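Fusolin (Anomala cuprea entomopoxvirus, PDB 4YN1) forms the crystalline spindles that enhance the virulence of the virus and is probably a chitin-directed lytic polysaccharide monooxygenase. Local coordinates at residues A[31-36]-A[114-119]; A[40-45]-A[54-59]; A[120-125]-A[229-234]; A[146-151]-A[216-221]. One frame throughout, in Å; residues are numbered along the deposited sequence.

Interaction 1. Residues A[31-36]-A[114-119]; sequences DPMCRA and VGSWPP. With EDO (1,2-ethanediol), chain D.
M33 lays its thioether over the indole of W117, with the methyl doing the touching: CE sits 3.6 Å from the centroid of the five-membered ring, 20° off the ring normal, a CH-pi contact. SD is higher above the same ring, 5.0 Å from that centroid, so the contact is also Met-aromatic. Bends at chi2 (-59°) and chi3 (-65°) curl the chain back over the ring while CB rests 3.7 Å from W117 CE3. Methionine suits the place because its flexible, polarisable chain can follow a flat aromatic surface. The methyl also reaches G115 CA at 3.7 Å; glycine fits here, having no CB to press on that methyl. M33 belongs to the start of helix 32-47, part of the largely helical insertion between strands 2-6 and 120-123, with D31 as its N-cap. OD2 of D31 accepts from C34 N at 3.1 Å and weakly from M33 N, while OD1 makes a salt bridge with R13 and lies 3.6 Å from P118 CG. C34 is joined to C14 by a disulfide, and its SG lies 4.2 Å from W117 CZ3. W117 NE1 donates to I113 O. An ethanediol, probably from the crystallisation liquor, bridges D31 OD1 and S116 OG.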
loop_
_atom_site.group_PDB
_atom_site.type_symbol
_atom_site.label_atom_id
_atom_site.label_comp_id
_atom_site.label_asym_id
_atom_site.label_seq_id
_atom_site.Cartn_x
_atom_site.Cartn_y
_atom_site.Cartn_z
ATOM N N ASP A 31 16.069 0.653 -1.030
ATOM C CA ASP A 31 15.297 0.416 0.186
ATOM C C ASP A 31 15.353 -1.028 0.560
ATOM O O ASP A 31 15.025 -1.874 -0.262
ATOM C CB ASP A 31 13.855 0.832 -0.005
ATOM C CG ASP A 31 13.056 0.715 1.256
ATOM O OD1 ASP A 31 13.283 1.537 2.176
ATOM O OD2 ASP A 31 12.159 -0.153 1.308
ATOM N N PRO A 32 15.670 -1.335 1.836
ATOM C CA PRO A 32 15.737 -2.742 2.269
ATOM C C PRO A 32 14.450 -3.539 2.071
ATOM O O PRO A 32 14.510 -4.711 1.701
ATOM C CB PRO A 32 16.057 -2.620 3.769
ATOM C CG PRO A 32 16.782 -1.361 3.874
ATOM C CD PRO A 32 16.143 -0.435 2.900
ATOM N N MET A 33 13.279 -2.928 2.287
ATOM C CA MET A 33 12.036 -3.693 2.146
ATOM C C MET A 33 11.700 -3.884 0.671
ATOM O O MET A 33 11.315 -4.977 0.291
ATOM C CB MET A 33 10.861 -3.030 2.900
ATOM C CG MET A 33 10.961 -3.142 4.377
ATOM S SD MET A 33 11.037 -4.797 5.043
ATOM C CE MET A 33 9.412 -5.445 4.599
ATOM N N CYS A 34 11.908 -2.869 -0.177
ATOM C CA CYS A 34 11.690 -3.056 -1.619
ATOM C C CYS A 34 12.631 -4.132 -2.156
ATOM O O CYS A 34 12.238 -4.965 -3.003
ATOM C CB CYS A 34 11.867 -1.757 -2.391
ATOM S SG CYS A 34 10.625 -0.500 -2.009
ATOM N N ARG A 35 13.872 -4.112 -1.665
ATOM C CA ARG A 35 14.885 -5.109 -2.089
ATOM C C ARG A 35 14.473 -6.504 -1.678
ATOM O O ARG A 35 14.556 -7.441 -2.474
ATOM C CB ARG A 35 16.277 -4.739 -1.534
ATOM C CG ARG A 35 17.371 -5.600 -2.119
ATOM C CD ARG A 35 18.774 -5.053 -1.792
ATOM N NE ARG A 35 19.031 -4.973 -0.339
ATOM C CZ ARG A 35 19.114 -3.864 0.400
ATOM N NH1 ARG A 35 18.951 -2.666 -0.152
ATOM N NH2 ARG A 35 19.379 -3.944 1.697
ATOM N N ALA A 36 13.945 -6.637 -0.453
ATOM C CA ALA A 36 13.428 -7.917 0.020
ATOM C C ALA A 36 12.246 -8.413 -0.817
ATOM O O ALA A 36 12.180 -9.600 -1.143
ATOM C CB ALA A 36 13.034 -7.808 1.482
ATOM N N VAL A 114 5.870 -9.273 5.231
ATOM C CA VAL A 114 5.659 -8.567 6.485
ATOM C C VAL A 114 6.971 -7.872 6.875
ATOM O O VAL A 114 8.052 -8.399 6.625
ATOM C CB VAL A 114 5.223 -9.644 7.526
ATOM C CG1 VAL A 114 5.461 -9.196 8.949
ATOM C CG2 VAL A 114 3.795 -10.089 7.292
ATOM N N GLY A 115 6.886 -6.740 7.537
ATOM C CA GLY A 115 8.081 -6.058 8.008
ATOM C C GLY A 115 7.926 -4.565 8.056
ATOM O O GLY A 115 6.828 -4.053 7.894
ATOM N N SER A 116 9.045 -3.870 8.239
ATOM C CA SER A 116 9.105 -2.420 8.467
ATOM C C SER A 116 8.977 -1.598 7.198
ATOM O O SER A 116 9.825 -0.779 6.898
ATOM C CB SER A 116 10.385 -2.078 9.220
ATOM O OG SER A 116 11.557 -2.354 8.464
ATOM N N TRP A 117 7.873 -1.782 6.468
ATOM C CA TRP A 117 7.594 -0.987 5.281
ATOM C C TRP A 117 7.551 0.501 5.644
ATOM O O TRP A 117 6.840 0.894 6.577
ATOM C CB TRP A 117 6.265 -1.406 4.648
ATOM C CG TRP A 117 6.363 -2.708 3.945
ATOM C CD1 TRP A 117 5.998 -3.936 4.410
ATOM C CD2 TRP A 117 6.971 -2.923 2.663
ATOM N NE1 TRP A 117 6.252 -4.893 3.451
ATOM C CE2 TRP A 117 6.861 -4.296 2.371
ATOM C CE3 TRP A 117 7.513 -2.067 1.701
ATOM C CZ2 TRP A 117 7.218 -4.818 1.124
ATOM C CZ3 TRP A 117 7.945 -2.598 0.501
ATOM C CH2 TRP A 117 7.797 -3.956 0.220
ATOM N N PRO A 118 8.327 1.343 4.949
ATOM C CA PRO A 118 8.361 2.761 5.298
ATOM C C PRO A 118 7.036 3.466 5.059
ATOM O O PRO A 118 6.463 3.446 3.960
ATOM C CB PRO A 118 9.497 3.311 4.421
ATOM C CG PRO A 118 10.383 2.118 4.260
ATOM C CD PRO A 118 9.362 1.050 3.940
ATOM N N PRO A 119 6.534 4.131 6.107
ATOM C CA PRO A 119 5.238 4.785 5.970
ATOM C C PRO A 119 5.348 6.268 5.625
ATOM O O PRO A 119 6.369 6.927 5.845
ATOM C CB PRO A 119 4.641 4.636 7.383
ATOM C CG PRO A 119 5.841 4.791 8.264
ATOM C CD PRO A 119 7.007 4.168 7.517
HETATM C C1 EDO D . 13.280 -0.315 6.740
HETATM O O1 EDO D . 13.507 -1.672 6.510
HETATM C C2 EDO D . 13.526 0.484 5.427
HETATM O O2 EDO D . 12.929 -0.199 4.325
#

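Interaction 2. Residues A[40-45]-A[54-59]; sequences YVFNKV and QAASAA
The helical segments 40-45 and 54-59 run roughly antiparallel, at 144° between their directions, and their axes come within 7.9 Å, with F42 and A55 4.6 Å apart from CA to CA. So close an approach depends on small residues, and segment 54-59 presents A55, A56, A58 and A59 to the larger side chains of its partner. F42 leans across with CG opposite its backbone N (chi1 -176°), which swings the ring over A55. The methyl CB of A55 lies 3.9 Å from the ring centroid, 25° off the normal, as a CH-pi contact, and A56 CB is 4.0 Å from F42 CE1. Together the segments belong to a helical hairpin, since helix 32-47 turns through a short connection into helix 52-64. V41 offers its CG1 to A58 CB at 4.0 Å and, a little farther off, to A59 CB. One turn on from V41, V45 divides its branches: CG1 packs against A55 CA at 3.5 Å, and CG2 meets A58 CB at 3.6 Å. No hydrogen bond crosses; the beta-branched valines, stiff and compact, mesh with the alanines by van der Waals contact. M62 adds to the cover of V41, and W100 to that of V45.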
loop_
_atom_site.group_PDB
_atom_site.type_symbol
_atom_site.label_atom_id
_atom_site.label_comp_id
_atom_site.label_asym_id
_atom_site.label_seq_id
_atom_site.Cartn_x
_atom_site.Cartn_y
_atom_site.Cartn_z
ATOM N N TYR A 40 12.530 -11.796 -2.940
ATOM C CA TYR A 40 11.590 -12.862 -2.619
ATOM C C TYR A 40 11.061 -13.505 -3.904
ATOM O O TYR A 40 11.022 -14.737 -4.045
ATOM C CB TYR A 40 10.429 -12.270 -1.791
ATOM C CG TYR A 40 9.369 -13.266 -1.421
ATOM C CD1 TYR A 40 9.486 -14.030 -0.265
ATOM C CD2 TYR A 40 8.298 -13.522 -2.268
ATOM C CE1 TYR A 40 8.567 -15.019 0.039
ATOM C CE2 TYR A 40 7.348 -14.489 -1.954
ATOM C CZ TYR A 40 7.506 -15.256 -0.808
ATOM O OH TYR A 40 6.615 -16.242 -0.488
ATOM N N VAL A 41 10.617 -12.673 -4.830
ATOM C CA VAL A 41 10.068 -13.194 -6.093
ATOM C C VAL A 41 11.179 -13.826 -6.929
ATOM O O VAL A 41 10.989 -14.889 -7.519
ATOM C CB VAL A 41 9.310 -12.084 -6.859
ATOM C CG1 VAL A 41 8.905 -12.553 -8.254
ATOM C CG2 VAL A 41 8.089 -11.664 -6.058
ATOM N N PHE A 42 12.320 -13.161 -6.978
ATOM C CA PHE A 42 13.485 -13.641 -7.732
ATOM C C PHE A 42 13.855 -15.041 -7.219
ATOM O O PHE A 42 13.912 -15.981 -8.003
ATOM C CB PHE A 42 14.642 -12.674 -7.560
ATOM C CG PHE A 42 15.884 -13.008 -8.359
ATOM C CD1 PHE A 42 16.022 -12.578 -9.671
ATOM C CD2 PHE A 42 16.933 -13.708 -7.782
ATOM C CE1 PHE A 42 17.201 -12.835 -10.387
ATOM C CE2 PHE A 42 18.082 -14.017 -8.520
ATOM C CZ PHE A 42 18.205 -13.585 -9.814
ATOM N N ASN A 43 14.021 -15.188 -5.887
ATOM C CA ASN A 43 14.339 -16.489 -5.288
ATOM C C ASN A 43 13.213 -17.518 -5.393
ATOM O O ASN A 43 13.497 -18.718 -5.507
ATOM C CB ASN A 43 14.787 -16.324 -3.843
ATOM C CG ASN A 43 16.127 -15.690 -3.738
ATOM O OD1 ASN A 43 16.856 -15.556 -4.713
ATOM N ND2 ASN A 43 16.480 -15.269 -2.559
ATOM N N LYS A 44 11.957 -17.087 -5.425
ATOM C CA LYS A 44 10.830 -18.008 -5.614
ATOM C C LYS A 44 10.909 -18.619 -7.023
ATOM O O LYS A 44 10.749 -19.833 -7.175
ATOM C CB LYS A 44 9.494 -17.283 -5.436
ATOM C CG LYS A 44 8.246 -18.138 -5.482
ATOM C CD LYS A 44 7.039 -17.292 -5.051
ATOM C CE LYS A 44 5.710 -17.910 -5.389
ATOM N NZ LYS A 44 4.598 -17.025 -4.953
ATOM N N VAL A 45 11.176 -17.798 -8.042
ATOM C CA VAL A 45 11.249 -18.317 -9.402
ATOM C C VAL A 45 12.407 -19.321 -9.545
ATOM O O VAL A 45 12.207 -20.372 -10.143
ATOM C CB VAL A 45 11.323 -17.194 -10.453
ATOM C CG1 VAL A 45 11.664 -17.752 -11.840
ATOM C CG2 VAL A 45 10.021 -16.403 -10.487
ATOM N N GLN A 54 14.412 -15.550 -16.249
ATOM C CA GLN A 54 13.001 -15.673 -15.898
ATOM C C GLN A 54 12.744 -15.071 -14.503
ATOM O O GLN A 54 11.719 -14.432 -14.293
ATOM C CB GLN A 54 12.556 -17.140 -15.906
ATOM C CG GLN A 54 12.370 -17.702 -17.319
ATOM C CD GLN A 54 12.069 -19.181 -17.308
ATOM O OE1 GLN A 54 12.748 -19.948 -16.654
ATOM N NE2 GLN A 54 11.016 -19.620 -17.979
ATOM N N ALA A 55 13.667 -15.310 -13.567
ATOM C CA ALA A 55 13.578 -14.811 -12.188
ATOM C C ALA A 55 13.713 -13.297 -12.143
ATOM O O ALA A 55 12.926 -12.648 -11.458
ATOM C CB ALA A 55 14.643 -15.480 -11.310
ATOM N N ALA A 56 14.676 -12.721 -12.892
ATOM C CA ALA A 56 14.828 -11.261 -12.942
ATOM C C ALA A 56 13.590 -10.652 -13.609
ATOM O O ALA A 56 13.045 -9.670 -13.107
ATOM C CB ALA A 56 16.090 -10.866 -13.702
ATOM N N SER A 57 13.091 -11.291 -14.672
ATOM C CA SER A 57 11.918 -10.802 -15.373
ATOM C C SER A 57 10.674 -10.765 -14.462
ATOM O O SER A 57 9.955 -9.767 -14.460
ATOM C CB SER A 57 11.652 -11.629 -16.633
ATOM O OG SER A 57 10.410 -11.273 -17.221
ATOM N N ALA A 58 10.430 -11.844 -13.708
ATOM C CA ALA A 58 9.296 -11.939 -12.791
ATOM C C ALA A 58 9.381 -10.867 -11.703
ATOM O O ALA A 58 8.392 -10.199 -11.423
ATOM C CB ALA A 58 9.245 -13.322 -12.154
ATOM N N ALA A 59 10.567 -10.659 -11.137
ATOM C CA ALA A 59 10.735 -9.676 -10.069
ATOM C C ALA A 59 10.617 -8.252 -10.591
ATOM O O ALA A 59 10.013 -7.381 -9.955
ATOM C CB ALA A 59 12.063 -9.888 -9.412
#

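Interaction 3. Residues A[120-125]-A[229-234]. With EDO (1,2-ethanediol), chain E; EDO (1,2-ethanediol), chain C.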
loop_
_atom_site.group_PDB
_atom_site.type_symbol
_atom_site.label_atom_id
_atom_site.label_comp_id
_atom_site.label_asym_id
_atom_site.label_seq_id
_atom_site.Cartn_x
_atom_site.Cartn_y
_atom_site.Cartn_z
ATOM N N THR A 120 4.249 6.801 5.153
ATOM C CA THR A 120 4.046 8.244 5.048
ATOM C C THR A 120 3.749 8.685 6.489
ATOM O O THR A 120 2.839 8.126 7.113
ATOM C CB THR A 120 2.884 8.580 4.145
ATOM O OG1 THR A 120 3.296 8.331 2.781
ATOM C CG2 THR A 120 2.408 10.035 4.308
ATOM N N VAL A 121 4.519 9.631 7.026
ATOM C CA VAL A 121 4.310 10.182 8.392
ATOM C C VAL A 121 3.373 11.376 8.333
ATOM O O VAL A 121 3.741 12.397 7.764
ATOM C CB VAL A 121 5.663 10.542 9.047
ATOM C CG1 VAL A 121 5.473 11.089 10.457
ATOM C CG2 VAL A 121 6.587 9.345 9.067
ATOM N N ILE A 122 2.169 11.261 8.961
ATOM C CA ILE A 122 1.128 12.292 8.969
ATOM C C ILE A 122 1.140 12.990 10.318
ATOM O O ILE A 122 0.776 12.388 11.321
ATOM C CB ILE A 122 -0.234 11.667 8.648
ATOM C CG1 ILE A 122 -0.166 10.956 7.264
ATOM C CG2 ILE A 122 -1.319 12.760 8.688
ATOM C CD1 ILE A 122 -1.272 10.013 6.976
ATOM N N PRO A 123 1.590 14.253 10.367
ATOM C CA PRO A 123 1.714 14.936 11.658
ATOM C C PRO A 123 0.359 15.365 12.167
ATOM O O PRO A 123 -0.469 15.710 11.374
ATOM C CB PRO A 123 2.608 16.144 11.320
ATOM C CG PRO A 123 2.271 16.455 9.926
ATOM C CD PRO A 123 2.084 15.107 9.262
ATOM N N LEU A 124 0.106 15.261 13.475
ATOM C CA LEU A 124 -1.166 15.678 14.045
ATOM C C LEU A 124 -0.998 17.049 14.694
ATOM O O LEU A 124 -0.007 17.283 15.355
ATOM C CB LEU A 124 -1.611 14.690 15.147
ATOM C CG LEU A 124 -1.848 13.248 14.707
ATOM C CD1 LEU A 124 -2.274 12.401 15.839
ATOM C CD2 LEU A 124 -2.872 13.154 13.609
ATOM N N GLU A 125 -1.992 17.889 14.610
ATOM C CA GLU A 125 -1.955 19.159 15.338
ATOM C C GLU A 125 -2.621 18.967 16.710
ATOM O O GLU A 125 -2.315 19.703 17.640
ATOM C CB GLU A 125 -2.677 20.255 14.551
ATOM C CG GLU A 125 -2.584 21.619 15.218
ATOM C CD GLU A 125 -2.876 22.797 14.314
ATOM O OE1 GLU A 125 -3.894 22.752 13.586
ATOM O OE2 GLU A 125 -2.099 23.778 14.353
ATOM N N VAL A 229 -1.174 1.071 1.171
ATOM C CA VAL A 229 -0.559 2.353 1.453
ATOM C C VAL A 229 -0.123 2.344 2.915
ATOM O O VAL A 229 -0.972 2.230 3.798
ATOM C CB VAL A 229 -1.547 3.492 1.185
ATOM C CG1 VAL A 229 -0.981 4.821 1.652
ATOM C CG2 VAL A 229 -1.964 3.569 -0.285
ATOM N N ASP A 230 1.198 2.426 3.170
ATOM C CA ASP A 230 1.748 2.444 4.522
ATOM C C ASP A 230 1.691 3.858 5.084
ATOM O O ASP A 230 2.190 4.810 4.466
ATOM C CB ASP A 230 3.179 1.880 4.535
ATOM C CG ASP A 230 3.205 0.423 4.036
ATOM O OD1 ASP A 230 2.559 -0.435 4.671
ATOM O OD2 ASP A 230 3.835 0.155 2.977
ATOM N N ALA A 231 1.181 3.973 6.315
ATOM C CA ALA A 231 1.079 5.276 6.986
ATOM C C ALA A 231 1.194 5.168 8.504
ATOM O O ALA A 231 1.020 4.098 9.081
ATOM C CB ALA A 231 -0.244 5.933 6.597
ATOM N N VAL A 232 1.485 6.282 9.130
ATOM C CA VAL A 232 1.550 6.409 10.593
ATOM C C VAL A 232 1.297 7.859 10.953
ATOM O O VAL A 232 1.699 8.763 10.215
ATOM C CB VAL A 232 2.947 5.907 11.116
ATOM C CG1 VAL A 232 4.082 6.837 10.695
ATOM C CG2 VAL A 232 2.926 5.719 12.622
ATOM N N PHE A 233 0.667 8.089 12.092
ATOM C CA PHE A 233 0.472 9.427 12.587
ATOM C C PHE A 233 1.597 9.779 13.535
ATOM O O PHE A 233 2.033 8.941 14.323
ATOM C CB PHE A 233 -0.872 9.570 13.317
ATOM C CG PHE A 233 -2.066 9.467 12.416
ATOM C CD1 PHE A 233 -2.310 10.429 11.447
ATOM C CD2 PHE A 233 -2.955 8.405 12.528
ATOM C CE1 PHE A 233 -3.423 10.335 10.615
ATOM C CE2 PHE A 233 -4.056 8.306 11.681
ATOM C CZ PHE A 233 -4.286 9.275 10.737
ATOM N N ALA A 234 2.092 11.004 13.457
ATOM C CA ALA A 234 3.060 11.486 14.435
ATOM C C ALA A 234 2.295 12.333 15.463
ATOM O O ALA A 234 1.817 13.432 15.163
ATOM C CB ALA A 234 4.178 12.300 13.769
HETATM C C1 EDO E . -5.877 16.290 13.213
HETATM O O1 EDO E . -5.134 16.185 14.429
HETATM C C2 EDO E . -4.942 16.300 11.993
HETATM O O2 EDO E . -3.846 17.146 12.277
HETATM C C1 EDO C . 3.282 7.033 16.516
HETATM O O1 EDO C . 1.881 7.149 16.369
HETATM C C2 EDO C . 3.748 7.908 17.710
HETATM O O2 EDO C . 3.387 9.278 17.498
HETATM O O HOH W 1 2.765 5.849 2.087
HETATM O O HOH W 2 2.961 16.602 15.025
#
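With chi1 at -58° for I122 and -68° for F233, CG1 of the one and CG of the other each lie opposite their carbonyl carbon, and the two side chains run side by side from neighbouring strands. The CB of I122 comes within 3.7 Å of F233 CD1, and its CG2 branch lies against the same side of the phenyl ring. L124 crosses F233 at about a right angle, putting CD2 3.5 Å from CD1 of the ring. Bulky apolar residues suit this face, which turns toward I132 and I134 of strand 131-140; F209 meets the F233 ring from the neighbouring strand. On the other face V121 and V232 pair branch to branch, CG2 to CG1, and V121 CG1 touches A234 CB at 3.8 Å.

Five backbone bonds join the strands. I122 N donates to V232 O at 2.8 Å, nearly straight at 175°, and A234 N returns a bond to I122 O at 2.9 Å, arriving from above the carbonyl plane. T120 N to D230 O and L124 N to A234 O hold the two ends. P123 has no N-H to give, which costs nothing because its nitrogen falls outside this alternation. A water lies 2.6 Å from T120 OG1 and also within hydrogen-bonding distance of D230 O, while the carboxylate of D230 is engaged by R10. The strands run parallel, so segment 120-125 adds a parallel edge beside strand 223-234, which on its other side pairs antiparallel with strand 209-217, in a mixed sheet of the beta-sandwich that forms the core of lytic polysaccharide monooxygenases.

Interaction 4. Residues A[146-151]-A[216-221]; sequences PSYFEV and QRIDPV. With NAG (2-acetamido-2-deoxy-beta-D-glucopyranose), chain B.
The phenol ring of Y148 carries Q216 on one face, its CB 4.0 Å from the ring centroid and 29° off the normal, a CH-pi contact. At the ring's edge, near its plane, I218 brings CG1 to 3.6 Å from Y148 CD1, and the carboxylate oxygen OE2 of E150 also lies at the edge, in plane. The tyrosine reaches this position through chi1 of 68°, with CG wedged between its backbone N and carbonyl carbon, which carries the ring alongside Q216. Glutamine suits the place: its aliphatic part lies on the ring while its amide, turned 48° from it, bonds elsewhere, NE2 donating to R217 O at 2.9 Å and OE1 accepting from R214. In the backbone, Y148 and Q216 form an antiparallel hydrogen-bonded pair, Q216 N to Y148 O at 2.8 Å and Y148 N to Q216 O at 2.9 Å. I218 N adds a bond to P146 O where the strands end, and P146 CG packs 4.0 Å from I218 CB. Strand 147-154 thus pairs through its backbone while E150, its OE1 held by R214 and Y152, presents OE2 to the N2-H of an N-acetylglucosamine, probably of an N-linked glycan, at 2.8 Å.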
loop_
_atom_site.group_PDB
_atom_site.type_symbol
_atom_site.label_atom_id
_atom_site.label_comp_id
_atom_site.label_asym_id
_atom_site.label_seq_id
_atom_site.Cartn_x
_atom_site.Cartn_y
_atom_site.Cartn_z
ATOM N N PRO A 146 -17.466 3.731 -16.305
ATOM C CA PRO A 146 -17.801 4.050 -14.910
ATOM C C PRO A 146 -17.018 3.202 -13.903
ATOM O O PRO A 146 -16.649 2.068 -14.194
ATOM C CB PRO A 146 -19.310 3.751 -14.856
ATOM C CG PRO A 146 -19.485 2.636 -15.797
ATOM C CD PRO A 146 -18.543 2.942 -16.941
ATOM N N SER A 147 -16.772 3.764 -12.731
ATOM C CA SER A 147 -16.016 3.074 -11.699
ATOM C C SER A 147 -16.290 3.718 -10.366
ATOM O O SER A 147 -16.894 4.796 -10.308
ATOM C CB SER A 147 -14.516 3.146 -12.019
ATOM O OG SER A 147 -14.071 4.485 -11.852
ATOM N N TYR A 148 -15.797 3.094 -9.288
ATOM C CA TYR A 148 -15.961 3.624 -7.949
ATOM C C TYR A 148 -14.791 3.225 -7.076
ATOM O O TYR A 148 -14.002 2.370 -7.455
ATOM C CB TYR A 148 -17.309 3.231 -7.312
ATOM C CG TYR A 148 -17.435 1.755 -7.007
ATOM C CD1 TYR A 148 -17.578 0.827 -8.027
ATOM C CD2 TYR A 148 -17.433 1.286 -5.694
ATOM C CE1 TYR A 148 -17.790 -0.514 -7.761
ATOM C CE2 TYR A 148 -17.538 -0.079 -5.419
ATOM C CZ TYR A 148 -17.753 -0.973 -6.459
ATOM O OH TYR A 148 -17.833 -2.325 -6.279
ATOM N N PHE A 149 -14.638 3.913 -5.980
ATOM C CA PHE A 149 -13.545 3.689 -5.029
ATOM C C PHE A 149 -14.070 3.249 -3.690
ATOM O O PHE A 149 -15.007 3.861 -3.169
ATOM C CB PHE A 149 -12.754 4.981 -4.778
ATOM C CG PHE A 149 -11.827 5.372 -5.900
ATOM C CD1 PHE A 149 -12.279 6.147 -6.950
ATOM C CD2 PHE A 149 -10.522 4.906 -5.937
ATOM C CE1 PHE A 149 -11.424 6.509 -7.994
ATOM C CE2 PHE A 149 -9.664 5.258 -6.987
ATOM C CZ PHE A 149 -10.106 6.094 -7.987
ATOM N N GLU A 150 -13.383 2.283 -3.085
ATOM C CA GLU A 150 -13.558 1.894 -1.706
ATOM C C GLU A 150 -12.205 2.040 -1.010
ATOM O O GLU A 150 -11.173 1.704 -1.605
ATOM C CB GLU A 150 -13.997 0.424 -1.599
ATOM C CG GLU A 150 -15.439 0.243 -2.044
ATOM C CD GLU A 150 -15.943 -1.184 -2.018
ATOM O OE1 GLU A 150 -15.125 -2.108 -1.810
ATOM O OE2 GLU A 150 -17.149 -1.391 -2.286
ATOM N N VAL A 151 -12.208 2.579 0.204
ATOM C CA VAL A 151 -10.997 2.702 0.992
ATOM C C VAL A 151 -11.194 2.051 2.331
ATOM O O VAL A 151 -12.211 2.263 2.983
ATOM C CB VAL A 151 -10.511 4.146 1.149
ATOM C CG1 VAL A 151 -9.142 4.168 1.813
ATOM C CG2 VAL A 151 -10.463 4.867 -0.206
ATOM N N GLN A 216 -12.645 0.075 -8.436
ATOM C CA GLN A 216 -13.369 -0.983 -9.123
ATOM C C GLN A 216 -14.099 -0.464 -10.358
ATOM O O GLN A 216 -14.887 0.463 -10.238
ATOM C CB GLN A 216 -14.375 -1.575 -8.123
ATOM C CG GLN A 216 -15.263 -2.711 -8.653
ATOM C CD GLN A 216 -14.479 -3.883 -9.204
ATOM O OE1 GLN A 216 -13.691 -4.535 -8.516
ATOM N NE2 GLN A 216 -14.683 -4.231 -10.443
ATOM N N ARG A 217 -13.902 -1.096 -11.488
ATOM C CA ARG A 217 -14.634 -0.749 -12.710
ATOM C C ARG A 217 -16.042 -1.325 -12.623
ATOM O O ARG A 217 -16.209 -2.494 -12.244
ATOM C CB ARG A 217 -13.931 -1.299 -13.940
ATOM C CG ARG A 217 -12.659 -0.520 -14.210
ATOM C CD ARG A 217 -11.709 -1.255 -15.124
ATOM N NE ARG A 217 -12.240 -1.432 -16.473
ATOM C CZ ARG A 217 -11.528 -1.829 -17.525
ATOM N NH1 ARG A 217 -10.232 -2.100 -17.399
ATOM N NH2 ARG A 217 -12.103 -1.947 -18.715
ATOM N N ILE A 218 -17.041 -0.519 -13.003
ATOM C CA ILE A 218 -18.456 -0.935 -12.993
ATOM C C ILE A 218 -18.630 -1.478 -14.361
ATOM O O ILE A 218 -18.904 -0.733 -15.304
ATOM C CB ILE A 218 -19.414 0.216 -12.657
ATOM C CG1 ILE A 218 -19.173 0.698 -11.260
ATOM C CG2 ILE A 218 -20.920 -0.208 -12.836
ATOM C CD1 ILE A 218 -19.732 1.984 -10.948
ATOM N N ASP A 219 -18.381 -2.767 -14.497
ATOM C CA ASP A 219 -18.292 -3.409 -15.789
ATOM C C ASP A 219 -18.472 -4.930 -15.680
ATOM O O ASP A 219 -18.053 -5.481 -14.674
ATOM C CB ASP A 219 -16.866 -3.076 -16.219
ATOM C CG ASP A 219 -16.419 -3.653 -17.491
ATOM O OD1 ASP A 219 -16.706 -3.044 -18.537
ATOM O OD2 ASP A 219 -15.765 -4.709 -17.452
ATOM N N PRO A 220 -18.929 -5.666 -16.725
ATOM C CA PRO A 220 -19.068 -7.135 -16.576
ATOM C C PRO A 220 -17.813 -7.978 -16.313
ATOM O O PRO A 220 -17.925 -9.031 -15.698
ATOM C CB PRO A 220 -19.782 -7.571 -17.870
ATOM C CG PRO A 220 -19.605 -6.458 -18.815
ATOM C CD PRO A 220 -19.516 -5.203 -18.005
ATOM N N VAL A 221 -16.634 -7.564 -16.796
ATOM C CA VAL A 221 -15.389 -8.294 -16.543
ATOM C C VAL A 221 -14.910 -7.986 -15.072
ATOM O O VAL A 221 -14.227 -8.795 -14.465
ATOM C CB VAL A 221 -14.336 -7.980 -17.633
ATOM C CG1 VAL A 221 -12.954 -8.479 -17.244
ATOM C CG2 VAL A 221 -14.772 -8.611 -18.962
HETATM C C1 NAG B . -20.310 0.381 -1.697
HETATM C C2 NAG B . -20.668 -0.981 -1.112
HETATM C C3 NAG B . -21.433 -1.774 -2.173
HETATM C C4 NAG B . -22.646 -0.987 -2.650
HETATM C C5 NAG B . -22.209 0.400 -3.116
HETATM C C6 NAG B . -23.355 1.304 -3.517
HETATM C C7 NAG B . -19.269 -2.230 0.456
HETATM C C8 NAG B . -17.928 -2.861 0.690
HETATM N N2 NAG B . -19.451 -1.679 -0.737
HETATM O O3 NAG B . -21.815 -3.046 -1.649
HETATM O O4 NAG B . -23.262 -1.658 -3.742
HETATM O O5 NAG B . -21.529 1.053 -2.033
HETATM O O6 NAG B . -24.297 1.449 -2.459
HETATM O O7 NAG B . -20.152 -2.237 1.307
#

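In the fold
Interaction 2 is the most buried of the four and wholly apolar across its interface; the other three are partly buried. Interactions 1 and 2 share helix 32-47, at its start and farther along, with centres about 17 Å apart. Interaction 1 runs directly into interaction 3: P119 packs on V232 and A231, and W117 on D230, so the loop holding the helix start becomes the edge strand. Interactions 3 and 4 belong to one mixed sheet through neighbouring strands 223-234 and 209-217, and both rely on backbone hydrogen bonds, parallel in one and antiparallel in the other. Of the four, interaction 4 alone includes a residue of the glycan pocket, whereas thioether-indole contact dominates interaction 1.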